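Local atomic coordinates of glycosyltransferase Gtf1 (Streptococcus gordonii, PDB entry 5E9T), a protein that belongs to the GT-B glycosyltransferases, with two Rossmann-like domains and an added extended beta-sheet domain, and associates with the stabilizing protein Gtf2. Residues V239-S247 against W258-F266. The protein carries 1 engineered substitution. Residues are numbered along the deposited sequence; the frame is centred on the assembly and turned at random.
Sequences VVVHAEHFS and WNNFYDYQF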
loop_
_atom_site.group_PDB
_atom_site.type_symbol
_atom_site.label_atom_id
_atom_site.label_comp_id
_atom_site.label_asym_id
_atom_site.label_seq_id
_atom_site.Cartn_x
_atom_site.Cartn_y
_atom_site.Cartn_z
ATOM N N VAL A 239 3.516 28.151 -8.252
ATOM C CA VAL A 239 4.706 27.378 -8.583
ATOM C C VAL A 239 5.714 28.320 -9.224
ATOM O O VAL A 239 5.409 28.961 -10.235
ATOM C CB VAL A 239 4.384 26.213 -9.536
ATOM C CG1 VAL A 239 5.662 25.611 -10.094
ATOM C CG2 VAL A 239 3.544 25.154 -8.831
ATOM N N VAL A 240 6.912 28.397 -8.652
ATOM C CA VAL A 240 7.942 29.329 -9.103
ATOM C C VAL A 240 8.930 28.594 -9.997
ATOM O O VAL A 240 9.356 27.475 -9.686
ATOM C CB VAL A 240 8.655 29.982 -7.905
ATOM C CG1 VAL A 240 9.773 30.886 -8.378
ATOM C CG2 VAL A 240 7.660 30.772 -7.077
ATOM N N VAL A 241 9.297 29.226 -11.110
ATOM C CA VAL A 241 10.236 28.668 -12.081
ATOM C C VAL A 241 11.575 29.371 -11.890
ATOM O O VAL A 241 11.688 30.579 -12.132
ATOM C CB VAL A 241 9.721 28.832 -13.516
ATOM C CG1 VAL A 241 10.445 27.876 -14.447
ATOM C CG2 VAL A 241 8.214 28.620 -13.575
ATOM N N HIS A 242 12.586 28.641 -11.408
ATOM C CA HIS A 242 13.872 29.255 -11.099
ATOM C C HIS A 242 14.939 29.140 -12.183
ATOM O O HIS A 242 15.884 29.936 -12.177
ATOM C CB HIS A 242 14.431 28.655 -9.809
ATOM C CG HIS A 242 13.686 29.087 -8.590
ATOM N ND1 HIS A 242 13.997 30.239 -7.902
ATOM C CD2 HIS A 242 12.627 28.538 -7.951
ATOM C CE1 HIS A 242 13.169 30.374 -6.881
ATOM N NE2 HIS A 242 12.328 29.355 -6.888
ATOM N N ALA A 243 14.806 28.217 -13.128
ATOM C CA ALA A 243 15.856 28.022 -14.121
ATOM C C ALA A 243 15.208 27.981 -15.492
ATOM O O ALA A 243 13.999 28.211 -15.596
ATOM C CB ALA A 243 16.647 26.741 -13.843
ATOM N N GLU A 244 15.967 27.706 -16.552
ATOM C CA GLU A 244 15.307 27.506 -17.835
ATOM C C GLU A 244 14.446 26.256 -17.754
ATOM O O GLU A 244 14.900 25.195 -17.308
ATOM C CB GLU A 244 16.302 27.407 -18.993
ATOM C CG GLU A 244 15.626 27.012 -20.315
ATOM C CD GLU A 244 15.181 28.214 -21.151
ATOM O OE1 GLU A 244 15.460 28.241 -22.359
ATOM O OE2 GLU A 244 14.537 29.119 -20.606
ATOM N N HIS A 245 13.196 26.395 -18.182
ATOM C CA HIS A 245 12.138 25.438 -17.913
ATOM C C HIS A 245 11.983 24.373 -18.988
ATOM O O HIS A 245 11.073 23.546 -18.883
ATOM C CB HIS A 245 10.818 26.185 -17.761
ATOM C CG HIS A 245 10.404 26.897 -19.008
ATOM N ND1 HIS A 245 11.148 27.917 -19.562
ATOM C CD2 HIS A 245 9.338 26.725 -19.823
ATOM C CE1 HIS A 245 10.554 28.348 -20.659
ATOM N NE2 HIS A 245 9.451 27.642 -20.839
ATOM N N PHE A 246 12.817 24.373 -20.024
ATOM C CA PHE A 246 12.660 23.361 -21.058
ATOM C C PHE A 246 13.990 23.126 -21.755
ATOM O O PHE A 246 14.857 24.003 -21.782
ATOM C CB PHE A 246 11.580 23.762 -22.070
ATOM C CG PHE A 246 12.039 24.755 -23.096
ATOM C CD1 PHE A 246 12.177 26.096 -22.775
ATOM C CD2 PHE A 246 12.301 24.353 -24.397
ATOM C CE1 PHE A 246 12.589 27.015 -23.729
ATOM C CE2 PHE A 246 12.708 25.266 -25.351
ATOM C CZ PHE A 246 12.856 26.597 -25.017
ATOM N N SER A 247 14.136 21.926 -22.313
ATOM C CA SER A 247 15.294 21.572 -23.127
ATOM C C SER A 247 14.944 21.827 -24.587
ATOM O O SER A 247 14.118 21.118 -25.171
ATOM C CB SER A 247 15.691 20.115 -22.905
ATOM O OG SER A 247 16.626 19.692 -23.883
ATOM N N TRP A 258 9.999 19.494 -21.342
ATOM C CA TRP A 258 10.124 20.367 -20.188
ATOM C C TRP A 258 11.381 20.024 -19.392
ATOM O O TRP A 258 11.927 18.918 -19.477
ATOM C CB TRP A 258 8.909 20.243 -19.264
ATOM C CG TRP A 258 7.566 20.558 -19.861
ATOM C CD1 TRP A 258 6.487 19.727 -19.920
ATOM C CD2 TRP A 258 7.147 21.797 -20.450
ATOM N NE1 TRP A 258 5.426 20.365 -20.516
ATOM C CE2 TRP A 258 5.805 21.636 -20.850
ATOM C CE3 TRP A 258 7.777 23.022 -20.684
ATOM C CZ2 TRP A 258 5.086 22.652 -21.470
ATOM C CZ3 TRP A 258 7.057 24.031 -21.295
ATOM C CH2 TRP A 258 5.727 23.839 -21.684
ATOM N N ASN A 259 11.844 20.999 -18.616
ATOM C CA ASN A 259 12.753 20.706 -17.518
ATOM C C ASN A 259 12.057 19.744 -16.561
ATOM O O ASN A 259 10.906 19.965 -16.176
ATOM C CB ASN A 259 13.136 22.005 -16.804
ATOM C CG ASN A 259 14.270 21.836 -15.803
ATOM O OD1 ASN A 259 14.842 22.823 -15.344
ATOM N ND2 ASN A 259 14.606 20.599 -15.466
ATOM N N ASN A 260 12.750 18.665 -16.187
ATOM C CA ASN A 260 12.109 17.644 -15.360
ATOM C C ASN A 260 11.699 18.186 -13.997
ATOM O O ASN A 260 10.763 17.666 -13.382
ATOM C CB ASN A 260 13.024 16.426 -15.198
ATOM C CG ASN A 260 14.278 16.722 -14.396
ATOM O OD1 ASN A 260 14.524 17.855 -13.981
ATOM N ND2 ASN A 260 15.082 15.691 -14.172
ATOM N N PHE A 261 12.375 19.226 -13.509
ATOM C CA PHE A 261 11.996 19.779 -12.219
ATOM C C PHE A 261 10.702 20.580 -12.290
ATOM O O PHE A 261 10.108 20.859 -11.243
ATOM C CB PHE A 261 13.136 20.634 -11.660
ATOM C CG PHE A 261 14.364 19.839 -11.314
ATOM C CD1 PHE A 261 14.350 18.954 -10.249
ATOM C CD2 PHE A 261 15.527 19.971 -12.048
ATOM C CE1 PHE A 261 15.469 18.214 -9.926
ATOM C CE2 PHE A 261 16.651 19.230 -11.727
ATOM C CZ PHE A 261 16.620 18.352 -10.663
ATOM N N TYR A 262 10.296 21.026 -13.477
ATOM C CA TYR A 262 8.992 21.650 -13.664
ATOM C C TYR A 262 7.971 20.802 -14.421
ATOM O O TYR A 262 6.827 21.242 -14.577
ATOM C CB TYR A 262 9.189 23.012 -14.328
ATOM C CG TYR A 262 10.162 23.825 -13.516
ATOM C CD1 TYR A 262 9.730 24.576 -12.432
ATOM C CD2 TYR A 262 11.522 23.795 -13.793
ATOM C CE1 TYR A 262 10.621 25.298 -11.665
ATOM C CE2 TYR A 262 12.419 24.515 -13.033
ATOM C CZ TYR A 262 11.965 25.268 -11.972
ATOM O OH TYR A 262 12.860 25.990 -11.214
ATOM N N ASP A 263 8.341 19.603 -14.885
ATOM C CA ASP A 263 7.449 18.838 -15.757
ATOM C C ASP A 263 6.126 18.522 -15.065
ATOM O O ASP A 263 5.052 18.693 -15.654
ATOM C CB ASP A 263 8.134 17.550 -16.221
ATOM C CG ASP A 263 7.423 16.902 -17.399
ATOM O OD1 ASP A 263 6.173 16.891 -17.412
ATOM O OD2 ASP A 263 8.113 16.404 -18.315
ATOM N N TYR A 264 6.183 18.060 -13.812
ATOM C CA TYR A 264 4.952 17.753 -13.087
ATOM C C TYR A 264 4.073 18.988 -12.953
ATOM O O TYR A 264 2.868 18.939 -13.225
ATOM C CB TYR A 264 5.266 17.181 -11.704
ATOM C CG TYR A 264 4.014 16.891 -10.905
ATOM C CD1 TYR A 264 3.318 15.708 -11.090
ATOM C CD2 TYR A 264 3.513 17.811 -9.987
ATOM C CE1 TYR A 264 2.166 15.435 -10.378
ATOM C CE2 TYR A 264 2.358 17.547 -9.271
ATOM C CZ TYR A 264 1.692 16.355 -9.473
ATOM O OH TYR A 264 0.542 16.070 -8.773
ATOM N N GLN A 265 4.661 20.106 -12.522
ATOM C CA GLN A 265 3.878 21.320 -12.328
ATOM C C GLN A 265 3.262 21.794 -13.641
ATOM O O GLN A 265 2.111 22.246 -13.668
ATOM C CB GLN A 265 4.750 22.414 -11.710
ATOM C CG GLN A 265 5.499 21.996 -10.447
ATOM C CD GLN A 265 6.861 21.378 -10.741
ATOM O OE1 GLN A 265 6.958 20.323 -11.375
ATOM N NE2 GLN A 265 7.920 22.040 -10.285
ATOM N N PHE A 266 4.008 21.688 -14.743
ATOM C CA PHE A 266 3.484 22.123 -16.035
ATOM C C PHE A 266 2.375 21.197 -16.519
ATOM O O PHE A 266 1.308 21.659 -16.940
ATOM C CB PHE A 266 4.608 22.195 -17.073
ATOM C CG PHE A 266 5.572 23.333 -16.859
ATOM C CD1 PHE A 266 5.210 24.440 -16.106
ATOM C CD2 PHE A 266 6.841 23.291 -17.412
ATOM C CE1 PHE A 266 6.100 25.487 -15.909
ATOM C CE2 PHE A 266 7.734 24.333 -17.223
ATOM C CZ PHE A 266 7.363 25.433 -16.467
#
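Tyr262 reaches from helix 260-266 to the chain at Val240-His242, and its hydroxyl accepts a hydrogen bond from the backbone of His242 (N to Tyr262 OH 2.7 Å, N-H...O angle 158°). Val241 CG1 lies over the face of the same ring, nearly along its normal and 3.8 Å from its centroid, a CH-pi contact. Val240 O approaches the ring edge near its plane, 3.2 Å from Tyr262 CE1. Farther along, Asn259 N donates a nearly straight bond to His245 O (2.7 Å, 173°), although the donor stands well above the carbonyl plane. With CG between backbone N and carbonyl carbon (chi1 63°), the His245 ring brings CD2 3.8 Å from Trp258 CZ3. Its CB, placed by the backbone, meets the edge of Phe266 at CE2. Val239 CG1 packs on Gln265 CG at 3.6 Å; the bent Gln265 side chain returns its NE2 to Phe261 O, on an in-plane lone pair.

In the second shell, Gln289 of helix 280-293 hydrogen-bonds His245 NE2, and Asp219 holds His242 NE2. Strand 236-241, helix 260-267 and the adjacent parallel strand 274-277 form a beta-alpha-beta crossover of the N-terminal Rossmann-like domain; Phe246 and Trp258 make an antiparallel non-hydrogen-bonded pair in its connection. The chemistry implies a largely apolar interface with two backbone groups satisfied: His242 N by the Tyr262 hydroxyl, His245 O by Asn259 in the loop leading into the helix.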